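Local coordinates for protein STING-associated CdnE c-di-GMP synthase (Flavobacteriaceae, PDB 6WT8) that probably joins two GTP molecules into the cyclic dinucleotide c-di-GMP, the signal for a partner STING receptor in bacterial CBASS defence, at residues C267-N272 against S347-S352; K10-R15 against S48-E53; S1-L6 against I354-N359; I263-D266 against E271-G274; T95-L100 against R252-I257. All coordinates share one frame; numbering follows the deposited sequence.

Helix 253-266 is shared by interactions 4 and 5, and the loop that follows it takes part in interaction 1. Interactions 1 and 4 share Glu271 and Asn272, with centres about 8 Å apart. Interaction 2 packs helix 5-16 on helix 46-56, and interaction 3 ties the residues leading into helix 5-16 to helix 336-360. Salt bridges connect the groups: Lys3 NZ to Glu349 OE1 (2.7 Å) between interactions 3 and 1, and Arg15 NH1 to Asp266 OD1 (2.8 Å) between interactions 2 and 4. In interaction 5, loop 95-100 follows strand 85-90 and the probable Gly-Ser motif of the nucleotidyltransferase core. The centres of interactions 5 and 3 lie about 23 Å apart.

Interaction 1 (C267-N272 against S347-S352); sequences CPHIEN and SQELDS
Cys267 and Glu349 form the close part of this contact, which lays the loop after helix 253-266 against helix 336-360, the cysteine sulfur lying alongside the bent end of the glutamate. Cys267 SG is 3.5 Å from Glu349 OE2 and 4.0 Å from Glu349 CG, so it meets both the acid and the methylene before it. The sulfur stands anti to its own backbone N (chi1 -179°), which directs it at helix 336-360, while a bend at chi2 of Glu349 (-67°) turns the carboxylate back over the loop. Cys267 also starts a type I turn closed by Ile270 N to Cys267 O at 3.3 Å, and its sulfur accepts a weak bond from His269 N. Glu349 also packs against Ile263 of helix 253-266.

The outer part is looser. Pro268 CD stays 4.3 Å from Glu349 OE2, and His269 has no direct bond to the acid. A water spans the separation instead, donating to Glu349 OE2 at 3.0 Å and making only a weak contact with His269 ND1. Pro268 CG lies over the centre of one face of the imidazole, and Phe345 stacks with the ring.

The two carboxylate oxygens therefore have different surroundings. OE1 takes the salt bridge from Lys3, whereas OE2 faces sulfur and water; the lysine probably stabilises the ionised acid while OE2 takes the water's hydrogen.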
# COMPACT_ATOMS: atom_id res chain seq x y z
N CYS A 267 -7.78 -10.78 14.97
CA CYS A 267 -8.72 -11.89 14.86
C CYS A 267 -8.01 -13.24 15.02
O CYS A 267 -7.15 -13.59 14.19
CB CYS A 267 -9.41 -11.84 13.51
SG CYS A 267 -10.62 -13.17 13.30
N PRO A 268 -8.36 -14.05 16.02
CA PRO A 268 -7.60 -15.28 16.24
C PRO A 268 -7.89 -16.37 15.22
O PRO A 268 -7.12 -17.34 15.12
CB PRO A 268 -8.03 -15.70 17.65
CG PRO A 268 -9.43 -15.11 17.79
CD PRO A 268 -9.37 -13.78 17.04
N HIS A 269 -8.93 -16.21 14.42
CA HIS A 269 -9.31 -17.16 13.40
C HIS A 269 -8.60 -16.93 12.07
O HIS A 269 -8.79 -17.74 11.15
CB HIS A 269 -10.83 -17.08 13.20
CG HIS A 269 -11.60 -17.27 14.47
ND1 HIS A 269 -12.50 -16.34 14.96
CD2 HIS A 269 -11.59 -18.30 15.35
CE1 HIS A 269 -13.02 -16.80 16.08
NE2 HIS A 269 -12.48 -17.98 16.34
N ILE A 270 -7.79 -15.88 11.94
CA ILE A 270 -7.13 -15.54 10.68
C ILE A 270 -5.62 -15.54 10.90
O ILE A 270 -5.13 -14.81 11.78
CB ILE A 270 -7.63 -14.18 10.15
CG1 ILE A 270 -9.14 -14.23 9.89
CG2 ILE A 270 -6.89 -13.81 8.82
CD1 ILE A 270 -9.79 -12.81 9.64
N GLU A 271 -4.90 -16.29 10.07
CA GLU A 271 -3.44 -16.27 10.07
C GLU A 271 -2.93 -14.91 9.61
O GLU A 271 -3.50 -14.32 8.69
CB GLU A 271 -2.90 -17.33 9.13
CG GLU A 271 -3.33 -18.72 9.52
CD GLU A 271 -2.57 -19.22 10.73
OE1 GLU A 271 -1.45 -18.72 10.98
OE2 GLU A 271 -3.09 -20.11 11.43
N ASN A 272 -1.84 -14.42 10.22
CA ASN A 272 -1.34 -13.11 9.82
C ASN A 272 -0.94 -13.09 8.34
O ASN A 272 -1.17 -12.10 7.64
CB ASN A 272 -0.14 -12.68 10.67
CG ASN A 272 0.35 -11.26 10.33
OD1 ASN A 272 -0.46 -10.37 10.04
ND2 ASN A 272 1.67 -11.06 10.34
N SER A 347 -16.10 -10.41 8.71
CA SER A 347 -17.47 -9.91 8.82
C SER A 347 -18.07 -10.28 10.17
O SER A 347 -18.83 -9.47 10.74
CB SER A 347 -18.28 -10.43 7.65
OG SER A 347 -18.59 -11.78 7.85
N GLN A 348 -17.73 -11.44 10.72
CA GLN A 348 -18.21 -11.79 12.06
C GLN A 348 -17.66 -10.84 13.13
O GLN A 348 -18.40 -10.45 14.05
CB GLN A 348 -17.81 -13.23 12.35
CG GLN A 348 -18.60 -14.25 11.51
CD GLN A 348 -18.07 -15.73 11.62
OE1 GLN A 348 -18.46 -16.61 10.83
NE2 GLN A 348 -17.20 -15.99 12.59
N GLU A 349 -16.40 -10.40 13.00
CA GLU A 349 -15.88 -9.43 13.95
C GLU A 349 -16.63 -8.12 13.81
O GLU A 349 -16.98 -7.51 14.83
CB GLU A 349 -14.38 -9.15 13.73
CG GLU A 349 -13.47 -10.39 13.91
CD GLU A 349 -13.43 -10.87 15.34
OE1 GLU A 349 -13.90 -10.14 16.25
OE2 GLU A 349 -13.02 -12.03 15.56
N LEU A 350 -16.86 -7.65 12.58
CA LEU A 350 -17.61 -6.39 12.43
C LEU A 350 -19.03 -6.53 12.97
O LEU A 350 -19.56 -5.57 13.56
CB LEU A 350 -17.67 -5.96 10.95
CG LEU A 350 -16.32 -5.70 10.34
CD1 LEU A 350 -16.47 -5.54 8.83
CD2 LEU A 350 -15.79 -4.40 10.90
N ASP A 351 -19.67 -7.70 12.77
CA ASP A 351 -21.01 -7.88 13.33
C ASP A 351 -20.98 -7.74 14.85
O ASP A 351 -21.86 -7.09 15.44
CB ASP A 351 -21.49 -9.28 12.94
CG ASP A 351 -22.95 -9.54 13.25
OD1 ASP A 351 -23.77 -8.61 13.19
OD2 ASP A 351 -23.27 -10.72 13.48
N SER A 352 -20.00 -8.36 15.49
CA SER A 352 -19.88 -8.23 16.95
C SER A 352 -19.68 -6.79 17.38
O SER A 352 -20.22 -6.35 18.39
CB SER A 352 -18.71 -9.04 17.45
OG SER A 352 -19.01 -10.42 17.32
O HOH W 1 -14.34 -13.86 13.63

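Interaction 2 (K10-R15 against S48-E53); sequences KKVRER and SIYIKE
Glu53, Val12 and Arg13 carry most of this side-by-side packing of two nearly parallel helices, whose local axes approach to 9.9 Å and cross at 23°. Val12 fills the inner part of the interface with both methyls. Its CG1 branch lies 3.7 Å from Glu53 O, against the backbone of the neighbouring helix, while CG2 touches Tyr50 CE1 at 3.6 Å. The tyrosine side chain runs at about a right angle to the valine, and Ile263 of helix 253-266 packs on it in turn.

Toward the rim, Arg13 and Glu53 reach across the groove in extended conformations. Arg13 CG points away from its carbonyl carbon (chi1 -78°), which sends the chain along the interface until its guanidinium meets the acid. The grip is side-on, through NE and one terminal nitrogen, with the two planar groups only 10° apart. A leucine in place of Arg13 would probably leave the Glu53 carboxylate without its cationic mate and free to turn. Each oxygen receives its hydrogen through the syn lone pair: Arg13 NE reaches Glu53 OE1 at 2.8 Å, and Arg13 NH2 reaches Glu53 OE2 at 3.0 Å in a nearly straight bond.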
# COMPACT_ATOMS: atom_id res chain seq x y z
N LYS A 10 -5.35 -1.93 24.42
CA LYS A 10 -3.95 -2.05 24.82
C LYS A 10 -3.09 -2.63 23.69
O LYS A 10 -1.96 -2.19 23.45
CB LYS A 10 -3.83 -2.91 26.09
CG LYS A 10 -4.41 -2.22 27.30
CD LYS A 10 -4.41 -3.13 28.53
CE LYS A 10 -5.08 -2.40 29.68
NZ LYS A 10 -4.38 -1.09 29.89
N LYS A 11 -3.64 -3.56 22.92
CA LYS A 11 -2.87 -4.16 21.83
C LYS A 11 -2.63 -3.15 20.72
O LYS A 11 -1.51 -3.04 20.19
CB LYS A 11 -3.60 -5.37 21.26
CG LYS A 11 -3.51 -6.57 22.18
CD LYS A 11 -4.09 -7.77 21.49
CE LYS A 11 -3.59 -9.04 22.15
NZ LYS A 11 -4.57 -10.13 21.93
N VAL A 12 -3.67 -2.43 20.31
CA VAL A 12 -3.51 -1.42 19.26
C VAL A 12 -2.50 -0.38 19.70
O VAL A 12 -1.67 0.07 18.92
CB VAL A 12 -4.87 -0.78 18.93
CG1 VAL A 12 -4.71 0.41 17.94
CG2 VAL A 12 -5.77 -1.75 18.28
N ARG A 13 -2.59 0.06 20.95
CA ARG A 13 -1.67 1.07 21.46
C ARG A 13 -0.23 0.60 21.40
O ARG A 13 0.67 1.38 21.06
CB ARG A 13 -2.05 1.41 22.90
CG ARG A 13 -3.23 2.33 22.87
CD ARG A 13 -3.78 2.60 24.26
NE ARG A 13 -4.77 3.68 24.17
CZ ARG A 13 -5.12 4.47 25.18
NH1 ARG A 13 -4.57 4.31 26.37
NH2 ARG A 13 -5.98 5.44 24.98
N GLU A 14 0.01 -0.65 21.79
CA GLU A 14 1.40 -1.12 21.78
C GLU A 14 1.96 -1.10 20.37
O GLU A 14 3.14 -0.82 20.16
CB GLU A 14 1.47 -2.53 22.35
CG GLU A 14 2.95 -2.98 22.59
CD GLU A 14 3.81 -1.90 23.31
OE1 GLU A 14 3.38 -1.39 24.39
OE2 GLU A 14 4.90 -1.54 22.78
N ARG A 15 1.10 -1.38 19.38
CA ARG A 15 1.56 -1.41 17.99
C ARG A 15 1.71 -0.03 17.40
O ARG A 15 2.56 0.19 16.53
CB ARG A 15 0.53 -2.19 17.15
CG ARG A 15 0.48 -3.66 17.48
CD ARG A 15 -0.42 -4.46 16.52
NE ARG A 15 -1.81 -4.02 16.42
CZ ARG A 15 -2.85 -4.69 16.93
NH1 ARG A 15 -2.67 -5.78 17.70
NH2 ARG A 15 -4.07 -4.27 16.69
N SER A 48 -15.92 2.14 21.05
CA SER A 48 -15.64 3.32 20.21
C SER A 48 -14.16 3.69 20.26
O SER A 48 -13.57 4.04 19.23
CB SER A 48 -16.47 4.50 20.67
OG SER A 48 -15.96 5.65 20.01
N ILE A 49 -13.55 3.67 21.44
CA ILE A 49 -12.12 3.99 21.51
C ILE A 49 -11.29 3.00 20.70
O ILE A 49 -10.33 3.37 20.00
CB ILE A 49 -11.67 4.05 22.98
CG1 ILE A 49 -12.38 5.20 23.66
CG2 ILE A 49 -10.19 4.23 23.09
CD1 ILE A 49 -12.23 5.10 25.19
N TYR A 50 -11.63 1.72 20.79
CA TYR A 50 -10.94 0.73 19.97
C TYR A 50 -11.07 1.07 18.49
O TYR A 50 -10.09 0.97 17.73
CB TYR A 50 -11.52 -0.65 20.24
CG TYR A 50 -10.99 -1.74 19.32
CD1 TYR A 50 -9.64 -2.05 19.28
CD2 TYR A 50 -11.86 -2.43 18.49
CE1 TYR A 50 -9.11 -3.08 18.40
CE2 TYR A 50 -11.36 -3.46 17.62
CZ TYR A 50 -10.01 -3.75 17.59
OH TYR A 50 -9.47 -4.76 16.78
N ILE A 51 -12.29 1.35 18.05
CA ILE A 51 -12.50 1.71 16.63
C ILE A 51 -11.66 2.93 16.26
O ILE A 51 -10.96 2.94 15.21
CB ILE A 51 -13.99 1.96 16.37
CG1 ILE A 51 -14.79 0.67 16.56
CG2 ILE A 51 -14.20 2.57 14.98
CD1 ILE A 51 -16.29 0.92 16.69
N LYS A 52 -11.69 3.96 17.11
CA LYS A 52 -10.95 5.20 16.80
C LYS A 52 -9.46 4.93 16.65
O LYS A 52 -8.81 5.44 15.71
CB LYS A 52 -11.15 6.25 17.91
CG LYS A 52 -12.46 6.92 17.81
CD LYS A 52 -12.53 8.11 18.81
CE LYS A 52 -12.41 7.67 20.25
NZ LYS A 52 -12.74 8.83 21.24
N GLU A 53 -8.89 4.21 17.61
CA GLU A 53 -7.44 4.03 17.59
C GLU A 53 -7.04 3.06 16.49
O GLU A 53 -5.94 3.20 15.92
CB GLU A 53 -7.00 3.59 18.99
CG GLU A 53 -7.29 4.79 19.94
CD GLU A 53 -6.69 4.70 21.32
OE1 GLU A 53 -6.00 3.69 21.60
OE2 GLU A 53 -6.93 5.65 22.14

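Interaction 3 (S1-L6 against I354-N359); sequences SQKNYL and IADLHN
Asp356 receives Ser1 and Tyr5 at a single carboxylate, joining the very start of the chain to its last long helix. With CG turned away from the carbonyl carbon (chi1 -69°), the side chain leaves helix 336-360 directly toward the N-terminal residues. Its CB passes 3.6 Å from Tyr5 OH, and CG then lies in the plane of the tyrosine ring, beyond its edge. At the tip the two oxygens divide the work. Asp356 OD1 takes a salt bridge from Ser1 N at 2.8 Å through its syn lone pair, so the terminal amino group is held by the acid. Asp356 OD2 accepts twice: from Ser1 OG at 2.6 Å on the syn side and from Tyr5 OH at 2.5 Å on the anti side. The carboxylate stands almost perpendicular to the phenol ring, at 86°.

Three short bonds thus fix the rotation of the acid. Ser1 OG has a second task, accepting from Lys3 N at 2.9 Å in an ST turn that curls the leading residues.

The contact sits where helix 5-16 begins, beside helix 336-360. Tyr5, at the start of helix 5-16, packs on Val47 of helix 46-56 and Ile353 of helix 336-360, so its ring lies between two other helices.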
# COMPACT_ATOMS: atom_id res chain seq x y z
N SER A 1 -21.42 -9.21 22.43
CA SER A 1 -20.31 -10.13 22.18
C SER A 1 -19.40 -10.33 23.38
O SER A 1 -19.47 -9.60 24.37
CB SER A 1 -19.46 -9.62 21.01
OG SER A 1 -18.33 -8.94 21.54
N GLN A 2 -18.50 -11.31 23.28
CA GLN A 2 -17.51 -11.56 24.32
C GLN A 2 -16.20 -10.81 24.09
O GLN A 2 -15.22 -11.09 24.80
CB GLN A 2 -17.25 -13.07 24.42
CG GLN A 2 -18.36 -13.83 25.13
CD GLN A 2 -18.52 -13.38 26.58
OE1 GLN A 2 -19.47 -12.66 26.91
NE2 GLN A 2 -17.60 -13.80 27.43
N LYS A 3 -16.15 -9.85 23.17
CA LYS A 3 -14.91 -9.14 22.91
C LYS A 3 -14.48 -8.31 24.11
O LYS A 3 -15.31 -7.64 24.74
CB LYS A 3 -15.06 -8.24 21.69
CG LYS A 3 -15.14 -9.06 20.38
CD LYS A 3 -15.53 -8.24 19.17
CE LYS A 3 -14.32 -7.53 18.57
NZ LYS A 3 -13.11 -8.42 18.21
N ASN A 4 -13.18 -8.33 24.39
CA ASN A 4 -12.61 -7.56 25.50
C ASN A 4 -11.97 -6.32 24.88
O ASN A 4 -10.82 -6.38 24.44
CB ASN A 4 -11.59 -8.40 26.26
CG ASN A 4 -11.05 -7.71 27.48
OD1 ASN A 4 -11.03 -6.50 27.57
ND2 ASN A 4 -10.60 -8.51 28.45
N TYR A 5 -12.68 -5.19 24.91
CA TYR A 5 -12.17 -4.02 24.19
C TYR A 5 -11.02 -3.36 24.94
O TYR A 5 -10.14 -2.75 24.32
CB TYR A 5 -13.28 -3.03 23.92
CG TYR A 5 -14.21 -3.57 22.89
CD1 TYR A 5 -13.86 -3.60 21.56
CD2 TYR A 5 -15.41 -4.15 23.26
CE1 TYR A 5 -14.70 -4.18 20.62
CE2 TYR A 5 -16.28 -4.67 22.34
CZ TYR A 5 -15.92 -4.69 21.01
OH TYR A 5 -16.82 -5.25 20.12
N LEU A 6 -10.98 -3.49 26.26
CA LEU A 6 -9.83 -2.98 27.00
C LEU A 6 -8.54 -3.66 26.56
O LEU A 6 -7.52 -3.00 26.31
CB LEU A 6 -10.06 -3.17 28.51
CG LEU A 6 -8.87 -2.67 29.32
CD1 LEU A 6 -8.84 -1.18 29.07
CD2 LEU A 6 -9.05 -2.95 30.80
N ILE A 354 -20.56 -4.05 15.84
CA ILE A 354 -21.78 -3.28 15.63
C ILE A 354 -22.78 -3.61 16.72
O ILE A 354 -23.43 -2.72 17.28
CB ILE A 354 -22.35 -3.58 14.24
CG1 ILE A 354 -21.50 -2.91 13.14
CG2 ILE A 354 -23.81 -3.05 14.14
CD1 ILE A 354 -21.69 -3.50 11.74
N ALA A 355 -22.87 -4.89 17.09
CA ALA A 355 -23.78 -5.26 18.16
C ALA A 355 -23.36 -4.62 19.48
O ALA A 355 -24.21 -4.19 20.27
CB ALA A 355 -23.85 -6.78 18.30
N ASP A 356 -22.05 -4.59 19.75
CA ASP A 356 -21.58 -4.01 21.00
C ASP A 356 -21.79 -2.49 21.03
O ASP A 356 -22.07 -1.93 22.10
CB ASP A 356 -20.11 -4.36 21.21
CG ASP A 356 -19.90 -5.83 21.50
OD1 ASP A 356 -20.85 -6.49 22.05
OD2 ASP A 356 -18.82 -6.37 21.22
N LEU A 357 -21.64 -1.81 19.88
CA LEU A 357 -22.00 -0.39 19.82
C LEU A 357 -23.48 -0.19 20.11
O LEU A 357 -23.86 0.74 20.85
CB LEU A 357 -21.68 0.17 18.45
CG LEU A 357 -20.20 0.43 18.18
CD1 LEU A 357 -19.98 0.56 16.68
CD2 LEU A 357 -19.69 1.66 19.01
N HIS A 358 -24.34 -1.01 19.50
CA HIS A 358 -25.77 -0.90 19.79
C HIS A 358 -26.05 -1.07 21.27
O HIS A 358 -26.87 -0.33 21.86
CB HIS A 358 -26.58 -1.93 19.00
CG HIS A 358 -26.88 -1.52 17.59
ND1 HIS A 358 -27.44 -0.31 17.27
CD2 HIS A 358 -26.71 -2.19 16.42
CE1 HIS A 358 -27.59 -0.23 15.95
NE2 HIS A 358 -27.15 -1.36 15.42
N ASN A 359 -25.36 -2.01 21.93
CA ASN A 359 -25.66 -2.24 23.34
C ASN A 359 -25.13 -1.10 24.22
O ASN A 359 -25.72 -0.80 25.27
CB ASN A 359 -25.11 -3.59 23.80
CG ASN A 359 -25.77 -4.76 23.08
OD1 ASN A 359 -26.93 -4.67 22.64
ND2 ASN A 359 -25.05 -5.88 22.98

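Interaction 4 (I263-D266 against E271-G274); sequences IKYD and ENKG
Bends at chi3 (71°) and chi4 (83°) of Lys264 fold the end of its chain round so that the ammonium group faces the loop residues Glu271 and Asn272. The first torsion of Asn272 sets its CG opposite its backbone N and carries the amide across to Tyr265 and to the water beside the lysine.

Most of the polar contact is indirect. Lys264 NZ comes within 3.5 Å of Asn272 O, but the angle is poor and no hydrogen bond forms; the amine instead gives protons to two waters and to Ile276 O, which together can use all three of its hydrogens. One water, 3.0 Å from Lys264 NZ, also receives Gly274 N and lies 2.8 Å from Glu271 O, to which it can donate, although other acceptors compete for its protons. It can thus bridge Lys264 to both Glu271 O and Gly274 N. The second water accepts from Lys264 NZ and donates to Asn272 OD1 at 2.9 Å, helping to set which end of the amide faces the lysine.

That same Asn272 OD1 lies 3.9 Å from Tyr265 CD2, so the amide oxygen rests beside the phenol at an oblique approach, with the two planes 71° apart. This is a loose van der Waals contact with no direct hydrogen bond.

The whole contact is a local return, in which the loop leaving helix 253-266 folds back on the last turn of that helix before helix 278-287 begins. Behind it, Lys264 packs on Leu346 of helix 336-360, while Tyr265 leans on Arg15 of helix 5-16.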
# COMPACT_ATOMS: atom_id res chain seq x y z
N ILE A 263 -8.47 -5.12 12.62
CA ILE A 263 -9.40 -6.22 12.93
C ILE A 263 -8.80 -7.55 12.49
O ILE A 263 -8.84 -8.54 13.22
CB ILE A 263 -10.76 -6.00 12.25
CG1 ILE A 263 -11.46 -4.75 12.77
CG2 ILE A 263 -11.69 -7.22 12.38
CD1 ILE A 263 -11.47 -4.57 14.21
N LYS A 264 -8.22 -7.58 11.28
CA LYS A 264 -7.63 -8.85 10.83
C LYS A 264 -6.49 -9.30 11.75
O LYS A 264 -6.35 -10.51 12.09
CB LYS A 264 -7.12 -8.70 9.38
CG LYS A 264 -6.83 -10.09 8.78
CD LYS A 264 -6.60 -9.98 7.24
CE LYS A 264 -5.26 -9.31 6.92
NZ LYS A 264 -4.09 -10.29 6.98
N TYR A 265 -5.67 -8.35 12.17
CA TYR A 265 -4.49 -8.64 12.97
C TYR A 265 -4.88 -9.26 14.30
O TYR A 265 -4.28 -10.25 14.71
CB TYR A 265 -3.67 -7.35 13.15
CG TYR A 265 -2.26 -7.60 13.67
CD1 TYR A 265 -2.00 -7.73 15.03
CD2 TYR A 265 -1.20 -7.67 12.77
CE1 TYR A 265 -0.69 -7.96 15.47
CE2 TYR A 265 0.13 -7.88 13.21
CZ TYR A 265 0.34 -8.01 14.55
OH TYR A 265 1.64 -8.26 14.99
N ASP A 266 -5.96 -8.75 14.91
CA ASP A 266 -6.41 -9.20 16.23
C ASP A 266 -7.38 -10.36 16.16
O ASP A 266 -7.75 -10.92 17.20
CB ASP A 266 -7.05 -8.00 16.95
CG ASP A 266 -6.00 -7.00 17.48
OD1 ASP A 266 -4.91 -7.44 17.78
OD2 ASP A 266 -6.34 -5.80 17.54
N GLU A 271 -4.90 -16.29 10.07
CA GLU A 271 -3.44 -16.27 10.07
C GLU A 271 -2.93 -14.91 9.61
O GLU A 271 -3.50 -14.32 8.69
CB GLU A 271 -2.90 -17.33 9.13
CG GLU A 271 -3.33 -18.72 9.52
CD GLU A 271 -2.57 -19.22 10.73
OE1 GLU A 271 -1.45 -18.72 10.98
OE2 GLU A 271 -3.09 -20.11 11.43
N ASN A 272 -1.84 -14.42 10.22
CA ASN A 272 -1.34 -13.11 9.82
C ASN A 272 -0.94 -13.09 8.34
O ASN A 272 -1.17 -12.10 7.64
CB ASN A 272 -0.14 -12.68 10.67
CG ASN A 272 0.35 -11.26 10.33
OD1 ASN A 272 -0.46 -10.37 10.04
ND2 ASN A 272 1.67 -11.06 10.34
N LYS A 273 -0.37 -14.17 7.84
CA LYS A 273 0.07 -14.14 6.45
C LYS A 273 -0.78 -15.12 5.66
O LYS A 273 -0.30 -16.10 5.09
CB LYS A 273 1.58 -14.42 6.34
CG LYS A 273 2.45 -13.35 7.00
CD LYS A 273 2.19 -11.95 6.46
CE LYS A 273 3.08 -10.92 7.20
NZ LYS A 273 3.04 -9.52 6.63
N GLY A 274 -2.07 -14.83 5.61
CA GLY A 274 -3.02 -15.73 5.03
C GLY A 274 -3.39 -15.32 3.62
O GLY A 274 -2.56 -14.78 2.88
O HOH W 2 -4.45 -13.22 6.34
O HOH W 3 -3.29 -9.88 9.79

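Interaction 5 (T95-L100 against R252-I257); sequences TNTHIL and RLKNMI
Lys254 lies extended alongside the loop 95-100, touching Thr97 with its CB and CG and Thr95 with its tip. Thr97 CG2 sits 3.7 Å from Lys254 CG, the two side chains crossing at about a right angle, and one helical turn on Ile257 CG2 packs 3.9 Å from Thr97 CB. At the end of the chain Lys254 NZ donates to Thr95 O at 3.0 Å. The amine stands 49° out of the carbonyl plane, so it approaches from above and misses the lone pairs.

Around this first shell, Asn243 OD1 of helix 235-248 takes a further proton from Lys254 NZ, and Asp246 accepts from the lysine's backbone N near the start of helix 253-266. On the loop side, Thr95 OG1 and Thr97 OG1 are joined by a 2.7 Å bond, and Thr95 OG1 also bonds Ser92 O, probably in the Gly-Ser motif of the nucleotidyltransferase core. Shortening Lys254 to an alanine would probably leave Thr95 O and Asn243 without their shared donor and open a gap beside Thr97 CG2.

A single ammonium group thus links a loop carbonyl to a neighbouring helix, and its charge is likely to be eased by two neutral oxygens.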
# COMPACT_ATOMS: atom_id res chain seq x y z
N THR A 95 1.42 5.57 2.05
CA THR A 95 0.04 6.06 2.18
C THR A 95 -0.38 6.20 3.62
O THR A 95 -1.58 6.44 3.89
CB THR A 95 -0.92 5.10 1.46
OG1 THR A 95 -0.67 3.76 1.87
CG2 THR A 95 -0.72 5.13 -0.09
N ASN A 96 0.54 6.00 4.56
CA ASN A 96 0.24 5.98 5.99
C ASN A 96 -0.88 5.01 6.30
O ASN A 96 -1.70 5.27 7.22
CB ASN A 96 -0.14 7.39 6.51
CG ASN A 96 -0.16 7.44 8.03
OD1 ASN A 96 0.66 6.73 8.67
ND2 ASN A 96 -1.12 8.22 8.63
N THR A 97 -0.91 3.85 5.59
CA THR A 97 -1.92 2.85 5.91
C THR A 97 -1.32 1.66 6.63
O THR A 97 -1.99 0.64 6.80
CB THR A 97 -2.67 2.40 4.66
OG1 THR A 97 -1.72 2.00 3.66
CG2 THR A 97 -3.54 3.58 4.17
N HIS A 98 -0.07 1.78 7.08
CA HIS A 98 0.48 0.75 7.94
C HIS A 98 -0.15 0.83 9.33
O HIS A 98 -0.67 1.85 9.75
CB HIS A 98 2.01 0.88 8.04
CG HIS A 98 2.48 2.21 8.55
ND1 HIS A 98 2.11 3.39 7.97
CD2 HIS A 98 3.35 2.53 9.55
CE1 HIS A 98 2.69 4.40 8.60
NE2 HIS A 98 3.48 3.90 9.53
N ILE A 99 -0.08 -0.29 10.08
CA ILE A 99 -0.62 -0.33 11.43
C ILE A 99 0.40 -0.78 12.46
O ILE A 99 0.06 -0.91 13.66
CB ILE A 99 -1.88 -1.23 11.53
CG1 ILE A 99 -1.57 -2.64 11.13
CG2 ILE A 99 -3.00 -0.66 10.64
CD1 ILE A 99 -2.56 -3.70 11.77
N LEU A 100 1.66 -1.00 12.06
CA LEU A 100 2.72 -1.32 13.02
C LEU A 100 3.77 -0.22 13.01
O LEU A 100 4.26 0.16 11.95
CB LEU A 100 3.40 -2.66 12.70
CG LEU A 100 2.51 -3.87 12.45
CD1 LEU A 100 3.33 -5.14 12.11
CD2 LEU A 100 1.60 -4.11 13.61
N ARG A 252 -11.72 9.60 4.63
CA ARG A 252 -12.26 8.42 5.31
C ARG A 252 -11.69 7.10 4.82
O ARG A 252 -11.73 6.10 5.60
CB ARG A 252 -13.78 8.38 5.17
CG ARG A 252 -14.43 9.34 6.24
CD ARG A 252 -15.57 10.03 5.65
NE ARG A 252 -16.44 10.68 6.61
CZ ARG A 252 -16.45 12.01 6.85
NH1 ARG A 252 -15.51 12.80 6.34
NH2 ARG A 252 -17.40 12.53 7.65
N LEU A 253 -11.21 7.02 3.57
CA LEU A 253 -10.80 5.72 3.01
C LEU A 253 -9.68 5.11 3.84
O LEU A 253 -9.72 3.92 4.17
CB LEU A 253 -10.33 5.91 1.56
CG LEU A 253 -9.62 4.69 0.96
CD1 LEU A 253 -10.63 3.55 0.86
CD2 LEU A 253 -9.07 5.05 -0.43
N LYS A 254 -8.65 5.89 4.15
CA LYS A 254 -7.52 5.31 4.91
C LYS A 254 -7.95 4.86 6.29
O LYS A 254 -7.42 3.83 6.80
CB LYS A 254 -6.38 6.31 5.04
CG LYS A 254 -5.71 6.54 3.67
CD LYS A 254 -4.59 7.62 3.86
CE LYS A 254 -3.99 8.05 2.56
NZ LYS A 254 -2.78 8.91 2.77
N ASN A 255 -8.89 5.56 6.93
CA ASN A 255 -9.37 5.10 8.22
C ASN A 255 -10.01 3.72 8.10
O ASN A 255 -9.79 2.84 8.95
CB ASN A 255 -10.38 6.11 8.79
CG ASN A 255 -9.74 7.45 9.11
OD1 ASN A 255 -8.55 7.51 9.49
ND2 ASN A 255 -10.53 8.51 9.05
N MSE A 256 -10.75 3.48 7.00
CA MSE A 256 -11.37 2.14 6.80
C MSE A 256 -10.28 1.09 6.57
O MSE A 256 -10.38 -0.04 7.10
CB MSE A 256 -12.37 2.11 5.63
CG MSE A 256 -13.57 2.92 6.02
SE MSE A 256 -15.08 2.65 4.71
CE MSE A 256 -14.05 2.85 2.99
N ILE A 257 -9.25 1.44 5.79
CA ILE A 257 -8.20 0.45 5.52
C ILE A 257 -7.50 0.05 6.82
O ILE A 257 -7.27 -1.16 7.09
CB ILE A 257 -7.21 1.05 4.52
CG1 ILE A 257 -7.88 1.05 3.13
CG2 ILE A 257 -5.89 0.18 4.46
CD1 ILE A 257 -7.12 1.83 2.06